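PDB 1GYH: arabinan endo-1,5-alpha-l-arabinosidase A from Cellvibrio cellulosa, which hydrolyses the alpha-1,5-linked arabinofuranosyl chain of linear arabinan, releasing almost exclusively arabinotriose, in the breakdown of plant cell walls. Local coordinates for residues I128-D136 against A193-Y203; C212-L222 against L274-Y285. One frame throughout, in Å; residues are numbered along the deposited sequence.

Contact 1 of 2, residues I128-D136 against A193-Y203; sequences IAPAIIADD and APFILRKGDYY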
loop_
_atom_site.group_PDB
_atom_site.type_symbol
_atom_site.label_atom_id
_atom_site.label_comp_id
_atom_site.label_asym_id
_atom_site.label_seq_id
_atom_site.Cartn_x
_atom_site.Cartn_y
_atom_site.Cartn_z
ATOM N N ILE A 128 -5.942 7.976 -2.335
ATOM C CA ILE A 128 -4.750 7.593 -1.588
ATOM C C ILE A 128 -4.501 6.062 -1.730
ATOM O O ILE A 128 -5.416 5.327 -2.086
ATOM C CB ILE A 128 -4.843 7.946 -0.071
ATOM C CG1 ILE A 128 -5.854 7.082 0.668
ATOM C CG2 ILE A 128 -5.125 9.523 0.123
ATOM C CD1 ILE A 128 -5.859 7.339 2.204
ATOM N N ALA A 129 -3.278 5.644 -1.399
ATOM C CA ALA A 129 -2.898 4.212 -1.245
ATOM C C ALA A 129 -2.865 3.423 -2.547
ATOM O O ALA A 129 -3.521 2.404 -2.672
ATOM C CB ALA A 129 -3.780 3.497 -0.181
ATOM N N PRO A 130 -2.059 3.872 -3.507
ATOM C CA PRO A 130 -1.922 3.176 -4.785
ATOM C C PRO A 130 -1.182 1.831 -4.670
ATOM O O PRO A 130 -0.317 1.643 -3.785
ATOM C CB PRO A 130 -1.078 4.140 -5.614
ATOM C CG PRO A 130 -0.267 4.804 -4.634
ATOM C CD PRO A 130 -1.175 5.047 -3.466
ATOM N N ALA A 131 -1.549 0.915 -5.579
ATOM C CA ALA A 131 -0.823 -0.361 -5.765
ATOM C C ALA A 131 -0.856 -0.738 -7.247
ATOM O O ALA A 131 -1.940 -0.688 -7.865
ATOM C CB ALA A 131 -1.386 -1.465 -4.889
ATOM N N ILE A 132 0.298 -1.100 -7.826
ATOM C CA ILE A 132 0.388 -1.290 -9.273
ATOM C C ILE A 132 0.430 -2.792 -9.607
ATOM O O ILE A 132 1.195 -3.519 -8.997
ATOM C CB ILE A 132 1.651 -0.610 -9.843
ATOM C CG1 ILE A 132 1.786 0.881 -9.391
ATOM C CG2 ILE A 132 1.691 -0.719 -11.347
ATOM C CD1 ILE A 132 0.594 1.778 -9.754
ATOM N N ILE A 133 -0.356 -3.210 -10.594
ATOM C CA ILE A 133 -0.449 -4.636 -11.001
ATOM C C ILE A 133 -0.530 -4.765 -12.519
ATOM O O ILE A 133 -1.307 -4.067 -13.177
ATOM C CB ILE A 133 -1.646 -5.357 -10.322
ATOM C CG1 ILE A 133 -1.684 -6.864 -10.703
ATOM C CG2 ILE A 133 -3.018 -4.717 -10.718
ATOM C CD1 ILE A 133 -0.508 -7.655 -10.100
ATOM N N ALA A 134 0.276 -5.657 -13.094
ATOM C CA ALA A 134 0.165 -5.963 -14.500
ATOM C C ALA A 134 -0.609 -7.263 -14.726
ATOM O O ALA A 134 -0.570 -8.160 -13.883
ATOM C CB ALA A 134 1.518 -6.069 -15.144
ATOM N N ASP A 135 -1.272 -7.343 -15.882
ATOM C CA ASP A 135 -2.035 -8.525 -16.281
ATOM C C ASP A 135 -1.300 -9.347 -17.346
ATOM O O ASP A 135 -0.158 -9.048 -17.656
ATOM C CB ASP A 135 -3.494 -8.155 -16.653
ATOM C CG ASP A 135 -3.652 -7.366 -17.938
ATOM O OD1 ASP A 135 -2.757 -7.361 -18.829
ATOM O OD2 ASP A 135 -4.733 -6.735 -18.145
ATOM N N ASP A 136 -1.960 -10.365 -17.904
ATOM C CA ASP A 136 -1.338 -11.232 -18.899
ATOM C C ASP A 136 -1.418 -10.689 -20.335
ATOM O O ASP A 136 -0.980 -11.365 -21.270
ATOM C CB ASP A 136 -2.048 -12.596 -18.907
ATOM C CG ASP A 136 -1.641 -13.489 -17.768
ATOM O OD1 ASP A 136 -0.758 -13.189 -16.937
ATOM O OD2 ASP A 136 -2.200 -14.569 -17.616
ATOM N N ALA A 193 -6.417 0.500 1.438
ATOM C CA ALA A 193 -5.064 0.022 1.161
ATOM C C ALA A 193 -5.063 -1.309 0.365
ATOM O O ALA A 193 -4.494 -2.289 0.817
ATOM C CB ALA A 193 -4.264 -0.131 2.453
ATOM N N PRO A 194 -5.607 -1.306 -0.835
ATOM C CA PRO A 194 -5.603 -2.548 -1.623
ATOM C C PRO A 194 -4.181 -2.945 -2.018
ATOM O O PRO A 194 -3.306 -2.095 -2.246
ATOM C CB PRO A 194 -6.352 -2.185 -2.877
ATOM C CG PRO A 194 -6.090 -0.687 -3.053
ATOM C CD PRO A 194 -6.147 -0.165 -1.596
ATOM N N PHE A 195 -3.957 -4.256 -2.149
ATOM C CA PHE A 195 -2.707 -4.708 -2.762
ATOM C C PHE A 195 -3.002 -6.003 -3.500
ATOM O O PHE A 195 -3.663 -6.871 -2.933
ATOM C CB PHE A 195 -1.583 -4.891 -1.727
ATOM C CG PHE A 195 -0.233 -5.103 -2.376
ATOM C CD1 PHE A 195 0.156 -6.375 -2.834
ATOM C CD2 PHE A 195 0.596 -4.026 -2.636
ATOM C CE1 PHE A 195 1.379 -6.555 -3.479
ATOM C CE2 PHE A 195 1.808 -4.181 -3.251
ATOM C CZ PHE A 195 2.223 -5.460 -3.678
ATOM N N ILE A 196 -2.592 -6.094 -4.767
ATOM C CA ILE A 196 -2.843 -7.295 -5.558
ATOM C C ILE A 196 -1.561 -8.096 -5.869
ATOM O O ILE A 196 -0.569 -7.550 -6.361
ATOM C CB ILE A 196 -3.586 -6.947 -6.819
ATOM C CG1 ILE A 196 -4.913 -6.213 -6.462
ATOM C CG2 ILE A 196 -3.870 -8.238 -7.663
ATOM C CD1 ILE A 196 -5.622 -5.540 -7.591
ATOM N N LEU A 197 -1.624 -9.404 -5.604
ATOM C CA LEU A 197 -0.525 -10.328 -5.954
ATOM C C LEU A 197 -1.052 -11.449 -6.850
ATOM O O LEU A 197 -2.034 -12.092 -6.541
ATOM C CB LEU A 197 0.131 -10.923 -4.700
ATOM C CG LEU A 197 1.310 -11.938 -4.923
ATOM C CD1 LEU A 197 2.564 -11.208 -5.230
ATOM C CD2 LEU A 197 1.505 -12.852 -3.680
ATOM N N ARG A 198 -0.379 -11.674 -7.971
ATOM C CA ARG A 198 -0.657 -12.830 -8.842
ATOM C C ARG A 198 0.028 -14.034 -8.266
ATOM O O ARG A 198 1.218 -13.989 -8.011
ATOM C CB ARG A 198 -0.123 -12.566 -10.255
ATOM C CG ARG A 198 -0.419 -13.699 -11.268
ATOM C CD ARG A 198 -1.887 -13.964 -11.521
ATOM N NE ARG A 198 -1.987 -15.076 -12.480
ATOM C CZ ARG A 198 -1.748 -14.952 -13.764
ATOM N NH1 ARG A 198 -1.494 -13.751 -14.279
ATOM N NH2 ARG A 198 -1.771 -16.029 -14.552
ATOM N N LYS A 199 -0.726 -15.110 -8.052
ATOM C CA LYS A 199 -0.166 -16.425 -7.631
ATOM C C LYS A 199 -0.959 -17.578 -8.268
ATOM O O LYS A 199 -2.184 -17.700 -8.080
ATOM C CB LYS A 199 -0.165 -16.510 -6.101
ATOM C CG LYS A 199 0.219 -17.892 -5.518
ATOM C CD LYS A 199 1.726 -18.096 -5.467
ATOM C CE LYS A 199 2.077 -19.508 -4.965
ATOM N NZ LYS A 199 3.553 -19.542 -4.632
ATOM N N GLY A 200 -0.260 -18.452 -9.002
ATOM C CA GLY A 200 -0.930 -19.514 -9.753
ATOM C C GLY A 200 -1.965 -18.976 -10.727
ATOM O O GLY A 200 -1.671 -18.087 -11.531
ATOM N N ASP A 201 -3.177 -19.509 -10.671
ATOM C CA ASP A 201 -4.230 -19.117 -11.600
ATOM C C ASP A 201 -5.096 -17.920 -11.119
ATOM O O ASP A 201 -6.034 -17.514 -11.819
ATOM C CB ASP A 201 -5.158 -20.305 -11.887
ATOM C CG ASP A 201 -4.429 -21.481 -12.520
ATOM O OD1 ASP A 201 -3.452 -21.268 -13.297
ATOM O OD2 ASP A 201 -4.780 -22.650 -12.282
ATOM N N TYR A 202 -4.759 -17.335 -9.979
ATOM C CA TYR A 202 -5.564 -16.269 -9.410
ATOM C C TYR A 202 -4.777 -15.000 -9.099
ATOM O O TYR A 202 -3.555 -15.040 -8.850
ATOM C CB TYR A 202 -6.184 -16.735 -8.112
ATOM C CG TYR A 202 -7.276 -17.751 -8.241
ATOM C CD1 TYR A 202 -8.585 -17.371 -8.487
ATOM C CD2 TYR A 202 -7.003 -19.113 -8.083
ATOM C CE1 TYR A 202 -9.592 -18.317 -8.579
ATOM C CE2 TYR A 202 -8.020 -20.064 -8.164
ATOM C CZ TYR A 202 -9.294 -19.655 -8.420
ATOM O OH TYR A 202 -10.303 -20.578 -8.511
ATOM N N TYR A 203 -5.524 -13.882 -9.129
ATOM C CA TYR A 203 -5.105 -12.623 -8.532
ATOM C C TYR A 203 -5.662 -12.572 -7.110
ATOM O O TYR A 203 -6.850 -12.823 -6.903
ATOM C CB TYR A 203 -5.621 -11.431 -9.327
ATOM C CG TYR A 203 -4.988 -11.272 -10.673
ATOM C CD1 TYR A 203 -5.465 -11.994 -11.769
ATOM C CD2 TYR A 203 -3.884 -10.441 -10.865
ATOM C CE1 TYR A 203 -4.870 -11.870 -13.023
ATOM C CE2 TYR A 203 -3.283 -10.326 -12.102
ATOM C CZ TYR A 203 -3.786 -11.032 -13.180
ATOM O OH TYR A 203 -3.200 -10.935 -14.421
HETATM O O HOH W 1 -2.382 0.285 -1.307
HETATM O O HOH W 2 -0.442 -4.712 -6.424
HETATM O O HOH W 3 -4.466 -11.684 -16.645
#

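Contact 2 of 2, residues C212-L222 against L274-Y285; sequences CCRKGDSTYHL and LVLHAYEAADNY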
loop_
_atom_site.group_PDB
_atom_site.type_symbol
_atom_site.label_atom_id
_atom_site.label_comp_id
_atom_site.label_asym_id
_atom_site.label_seq_id
_atom_site.Cartn_x
_atom_site.Cartn_y
_atom_site.Cartn_z
ATOM N N CYS A 212 -6.807 1.896 12.049
ATOM C CA CYS A 212 -5.400 2.091 12.385
ATOM C C CYS A 212 -5.175 3.273 13.347
ATOM O O CYS A 212 -6.109 4.054 13.686
ATOM C CB CYS A 212 -4.603 2.377 11.119
ATOM S SG CYS A 212 -4.645 4.121 10.547
ATOM N N CYS A 213 -3.949 3.352 13.844
ATOM C CA CYS A 213 -3.425 4.593 14.421
ATOM C C CYS A 213 -4.119 4.995 15.738
ATOM O O CYS A 213 -4.164 6.186 16.049
ATOM C CB CYS A 213 -3.580 5.739 13.391
ATOM S SG CYS A 213 -3.358 5.435 11.586
ATOM N N ARG A 214 -4.677 4.058 16.512
ATOM C CA ARG A 214 -5.307 4.411 17.794
ATOM C C ARG A 214 -4.977 3.577 19.042
ATOM O O ARG A 214 -5.852 3.308 19.912
ATOM C CB ARG A 214 -6.812 4.652 17.693
ATOM C CG ARG A 214 -7.637 3.612 17.140
ATOM C CD ARG A 214 -8.444 4.171 15.994
ATOM N NE ARG A 214 -9.561 5.052 16.381
ATOM C CZ ARG A 214 -10.005 6.101 15.659
ATOM N NH1 ARG A 214 -9.409 6.466 14.521
ATOM N NH2 ARG A 214 -11.062 6.797 16.088
ATOM N N LYS A 215 -3.688 3.293 19.175
ATOM C CA LYS A 215 -3.154 2.740 20.401
ATOM C C LYS A 215 -3.895 1.452 20.792
ATOM O O LYS A 215 -4.100 0.564 19.938
ATOM C CB LYS A 215 -3.206 3.795 21.521
ATOM C CG LYS A 215 -2.805 5.203 21.062
ATOM C CD LYS A 215 -1.423 5.287 20.466
ATOM C CE LYS A 215 -0.416 5.857 21.408
ATOM N NZ LYS A 215 0.580 6.675 20.606
ATOM N N GLY A 216 -4.313 1.373 22.053
ATOM C CA GLY A 216 -4.963 0.206 22.616
ATOM C C GLY A 216 -6.289 -0.148 21.974
ATOM O O GLY A 216 -6.789 -1.244 22.190
ATOM N N ASP A 217 -6.856 0.761 21.185
ATOM C CA ASP A 217 -8.182 0.546 20.582
ATOM C C ASP A 217 -8.131 0.209 19.093
ATOM O O ASP A 217 -9.188 0.138 18.445
ATOM C CB ASP A 217 -9.077 1.795 20.749
ATOM C CG ASP A 217 -9.366 2.134 22.180
ATOM O OD1 ASP A 217 -9.461 1.201 23.025
ATOM O OD2 ASP A 217 -9.526 3.343 22.529
ATOM N N SER A 218 -6.934 0.016 18.535
ATOM C CA SER A 218 -6.825 -0.269 17.105
ATOM C C SER A 218 -7.437 -1.634 16.789
ATOM O O SER A 218 -7.257 -2.583 17.553
ATOM C CB SER A 218 -5.374 -0.226 16.625
ATOM O OG SER A 218 -4.793 1.064 16.794
ATOM N N THR A 219 -8.182 -1.703 15.695
ATOM C CA THR A 219 -8.820 -2.941 15.235
ATOM C C THR A 219 -8.296 -3.352 13.849
ATOM O O THR A 219 -8.813 -4.291 13.250
ATOM C CB THR A 219 -10.348 -2.759 15.113
ATOM O OG1 THR A 219 -10.644 -1.660 14.233
ATOM C CG2 THR A 219 -11.030 -2.471 16.462
ATOM N N TYR A 220 -7.303 -2.624 13.348
ATOM C CA TYR A 220 -6.724 -2.823 12.011
ATOM C C TYR A 220 -6.277 -4.300 11.832
ATOM O O TYR A 220 -5.627 -4.869 12.694
ATOM C CB TYR A 220 -5.506 -1.930 11.823
ATOM C CG TYR A 220 -5.220 -1.303 10.473
ATOM C CD1 TYR A 220 -6.210 -0.708 9.711
ATOM C CD2 TYR A 220 -3.911 -1.189 10.023
ATOM C CE1 TYR A 220 -5.929 -0.090 8.501
ATOM C CE2 TYR A 220 -3.605 -0.554 8.801
ATOM C CZ TYR A 220 -4.628 0.015 8.058
ATOM O OH TYR A 220 -4.373 0.677 6.863
ATOM N N HIS A 221 -6.673 -4.877 10.714
ATOM C CA HIS A 221 -6.291 -6.270 10.347
ATOM C C HIS A 221 -6.406 -6.492 8.845
ATOM O O HIS A 221 -6.880 -5.617 8.110
ATOM C CB HIS A 221 -7.142 -7.290 11.117
ATOM C CG HIS A 221 -8.607 -7.266 10.785
ATOM N ND1 HIS A 221 -9.460 -6.276 11.223
ATOM C CD2 HIS A 221 -9.373 -8.138 10.079
ATOM C CE1 HIS A 221 -10.691 -6.537 10.800
ATOM N NE2 HIS A 221 -10.666 -7.680 10.127
ATOM N N LEU A 222 -5.953 -7.666 8.381
ATOM C CA LEU A 222 -5.915 -7.973 6.948
ATOM C C LEU A 222 -6.893 -9.075 6.565
ATOM O O LEU A 222 -6.989 -10.100 7.246
ATOM C CB LEU A 222 -4.517 -8.409 6.543
ATOM C CG LEU A 222 -3.386 -7.391 6.698
ATOM C CD1 LEU A 222 -2.045 -8.002 6.297
ATOM C CD2 LEU A 222 -3.670 -6.177 5.794
ATOM N N LEU A 274 4.886 -11.607 2.886
ATOM C CA LEU A 274 3.918 -10.582 3.291
ATOM C C LEU A 274 4.697 -9.482 4.088
ATOM O O LEU A 274 5.462 -9.808 4.992
ATOM C CB LEU A 274 2.879 -11.223 4.201
ATOM C CG LEU A 274 1.717 -10.286 4.622
ATOM C CD1 LEU A 274 0.815 -9.983 3.506
ATOM C CD2 LEU A 274 0.922 -10.893 5.755
ATOM N N VAL A 275 4.489 -8.209 3.741
ATOM C CA VAL A 275 5.246 -7.048 4.306
ATOM C C VAL A 275 4.181 -6.092 4.900
ATOM O O VAL A 275 3.236 -5.730 4.221
ATOM C CB VAL A 275 6.087 -6.344 3.227
ATOM C CG1 VAL A 275 6.947 -5.173 3.783
ATOM C CG2 VAL A 275 7.062 -7.330 2.593
ATOM N N LEU A 276 4.311 -5.740 6.164
ATOM C CA LEU A 276 3.283 -4.930 6.848
ATOM C C LEU A 276 3.846 -4.140 8.040
ATOM O O LEU A 276 5.007 -4.325 8.434
ATOM C CB LEU A 276 2.132 -5.830 7.326
ATOM C CG LEU A 276 2.389 -6.984 8.306
ATOM C CD1 LEU A 276 2.649 -6.460 9.711
ATOM C CD2 LEU A 276 1.193 -7.884 8.379
ATOM N N HIS A 277 3.024 -3.243 8.606
ATOM C CA HIS A 277 3.374 -2.645 9.891
ATOM C C HIS A 277 2.461 -3.155 10.984
ATOM O O HIS A 277 1.319 -3.543 10.721
ATOM C CB HIS A 277 3.410 -1.104 9.850
ATOM C CG HIS A 277 2.066 -0.446 9.754
ATOM N ND1 HIS A 277 1.635 0.189 8.606
ATOM C CD2 HIS A 277 1.073 -0.292 10.664
ATOM C CE1 HIS A 277 0.437 0.708 8.812
ATOM N NE2 HIS A 277 0.059 0.414 10.045
ATOM N N ALA A 278 2.982 -3.153 12.199
ATOM C CA ALA A 278 2.270 -3.632 13.356
ATOM C C ALA A 278 2.620 -2.798 14.583
ATOM O O ALA A 278 3.791 -2.526 14.833
ATOM C CB ALA A 278 2.582 -5.143 13.591
ATOM N N TYR A 279 1.594 -2.451 15.384
ATOM C CA TYR A 279 1.800 -1.540 16.526
ATOM C C TYR A 279 2.206 -2.280 17.812
ATOM O O TYR A 279 1.423 -3.067 18.362
ATOM C CB TYR A 279 0.505 -0.694 16.752
ATOM C CG TYR A 279 0.007 0.080 15.519
ATOM C CD1 TYR A 279 0.632 1.278 15.084
ATOM C CD2 TYR A 279 -1.085 -0.356 14.786
ATOM C CE1 TYR A 279 0.173 1.971 13.938
ATOM C CE2 TYR A 279 -1.538 0.348 13.642
ATOM C CZ TYR A 279 -0.926 1.529 13.224
ATOM O OH TYR A 279 -1.391 2.242 12.070
ATOM N N GLU A 280 3.390 -1.995 18.329
ATOM C CA GLU A 280 3.966 -2.760 19.420
ATOM C C GLU A 280 3.503 -2.230 20.748
ATOM O O GLU A 280 3.966 -1.158 21.181
ATOM C CB GLU A 280 5.509 -2.693 19.387
ATOM C CG GLU A 280 6.178 -3.707 20.302
ATOM C CD GLU A 280 7.695 -3.783 20.147
ATOM O OE1 GLU A 280 8.305 -2.996 19.397
ATOM O OE2 GLU A 280 8.289 -4.654 20.820
ATOM N N ALA A 281 2.672 -3.011 21.442
ATOM C CA ALA A 281 2.102 -2.573 22.698
ATOM C C ALA A 281 3.140 -2.264 23.761
ATOM O O ALA A 281 2.944 -1.353 24.550
ATOM C CB ALA A 281 1.096 -3.581 23.221
ATOM N N ALA A 282 4.250 -3.004 23.805
ATOM C CA ALA A 282 5.281 -2.791 24.808
ATOM C C ALA A 282 6.172 -1.557 24.541
ATOM O O ALA A 282 7.019 -1.230 25.366
ATOM C CB ALA A 282 6.168 -4.052 24.941
ATOM N N ASP A 283 5.989 -0.902 23.398
ATOM C CA ASP A 283 6.787 0.270 22.991
ATOM C C ASP A 283 5.853 1.420 22.564
ATOM O O ASP A 283 5.943 1.893 21.445
ATOM C CB ASP A 283 7.726 -0.109 21.826
ATOM C CG ASP A 283 8.705 1.002 21.449
ATOM O OD1 ASP A 283 9.050 1.831 22.325
ATOM O OD2 ASP A 283 9.210 1.105 20.304
ATOM N N ASN A 284 4.966 1.866 23.461
ATOM C CA ASN A 284 4.003 2.933 23.129
ATOM C C ASN A 284 3.202 2.799 21.833
ATOM O O ASN A 284 2.888 3.803 21.174
ATOM C CB ASN A 284 4.722 4.281 23.088
ATOM C CG ASN A 284 5.444 4.584 24.364
ATOM O OD1 ASN A 284 4.822 4.606 25.438
ATOM N ND2 ASN A 284 6.784 4.777 24.283
ATOM N N TYR A 285 2.888 1.574 21.429
ATOM C CA TYR A 285 2.180 1.313 20.169
ATOM C C TYR A 285 2.858 1.867 18.924
ATOM O O TYR A 285 2.197 2.173 17.925
ATOM C CB TYR A 285 0.681 1.736 20.245
ATOM C CG TYR A 285 -0.041 1.102 21.427
ATOM C CD1 TYR A 285 -0.631 -0.172 21.323
ATOM C CD2 TYR A 285 -0.117 1.745 22.643
ATOM C CE1 TYR A 285 -1.252 -0.764 22.384
ATOM C CE2 TYR A 285 -0.735 1.156 23.712
ATOM C CZ TYR A 285 -1.295 -0.108 23.583
ATOM O OH TYR A 285 -1.908 -0.687 24.668
#

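Contact 1 of 2, residues I128-D136 against A193-Y203
Asp136 OD1 takes a nearly straight hydrogen bond from Arg198 NH1 at 2.8 Å. The oxygen lies at the edge of the guanidinium, in its plane, but the nitrogen stands above the carboxylate plane. The two flat groups are turned 50° apart, and the second bond of this salt bridge, from NH2 to OD2, is weak. Arg198 NE also donates to Gly200 O in the turn 199-202, which helps to fix the rotation of the guanidinium. CD of Arg198 lies over the centre of one face of the Tyr203 ring. The hydroxyl of Tyr203 packs against Asp135, 3.3 Å from its CA. A water joins Tyr203 OH, at 2.7 Å, to Asp136 N.

Further in, Ile133 crosses Ile196 at about a right angle, with CG1 4.0 Å from Ile196 CG2. Its CG1 is anti to the backbone N (chi1 -177°), and this branch also meets the Tyr203 ring at its edge. Ala131 CB packs 3.9 Å from Phe195 CD2. Waters lie in the gap between the backbones. One is within hydrogen-bonding distance of Ala129 O and Pro194 O. Another accepts from Ile196 N, sits near Ile132 O and lies over a face of the Phe195 ring.

Ala193 and Ala129 both touch His262, a probable calcium ligand. The strands 131-134 and 191-199 are edge strands of two separate four-stranded antiparallel sheets. Segments 131-134 and 193-199 run in the same direction, 25° apart, as the innermost strands of neighbouring blades do in a five-bladed beta-propeller.

Contact 2 of 2, residues C212-L222 against L274-Y285
Tyr279, Tyr285 and Lys215 bury the most surface where the loop 212-220 meets strand 274-280 and the loop that follows it, between two blades of the five-bladed beta-propeller. Tyr285 lays one ring face against the backbone of Lys215 and Gly216. The carbonyl carbon of Lys215 and Gly216 N both lie above this face, offset toward its rim. Lys215 CB adds a CH-pi contact, 4.3 Å from the ring centroid. Ala281 CA covers the opposite face, so the ring is sandwiched.

Tyr279 points its hydroxyl into the bend at the vicinal disulfide of Cys212 and Cys213. Its OH is 3.4 Å from Cys212 CB. The same hydroxyl is hydrogen-bonded to His8 NE2 and receives a weak bond from His277 NE2.

His277 ND1 is hydrogen-bonded to Asp9 N, in the probable proton acceptor. Tyr220 crosses His277 at about a right angle and bonds through its hydroxyl to Glu192, the probable proton donor. The contact thus touches both probable catalytic residues, Asp9 at its backbone and Glu192 at its carboxylate.

Deeper between the blades, Leu222 meets Leu274 tip to tip. With its CG beside the backbone N (chi1 -63°), Leu222 also brings CD1 to 3.9 Å from Leu276 CD2.

Overall arrangement
The two contacts come in series along the chain, contact 1 closing before contact 2 opens. Their centres are about 24 Å apart, on opposite sides of the chain's centre, and their nearest atoms are about 4 Å apart. Both use the sheet of strands 191-199, 202-209, 221-227 and 248-251. Contact 1 joins it to the preceding sheet, at strand 131-134. Contact 2 joins it to the following sheet, at strand 271-280. This one blade is therefore packed against a neighbour through each contact. Glu192, the probable proton donor, lies on its strand 191-199, so this blade links the two contacts to the active site.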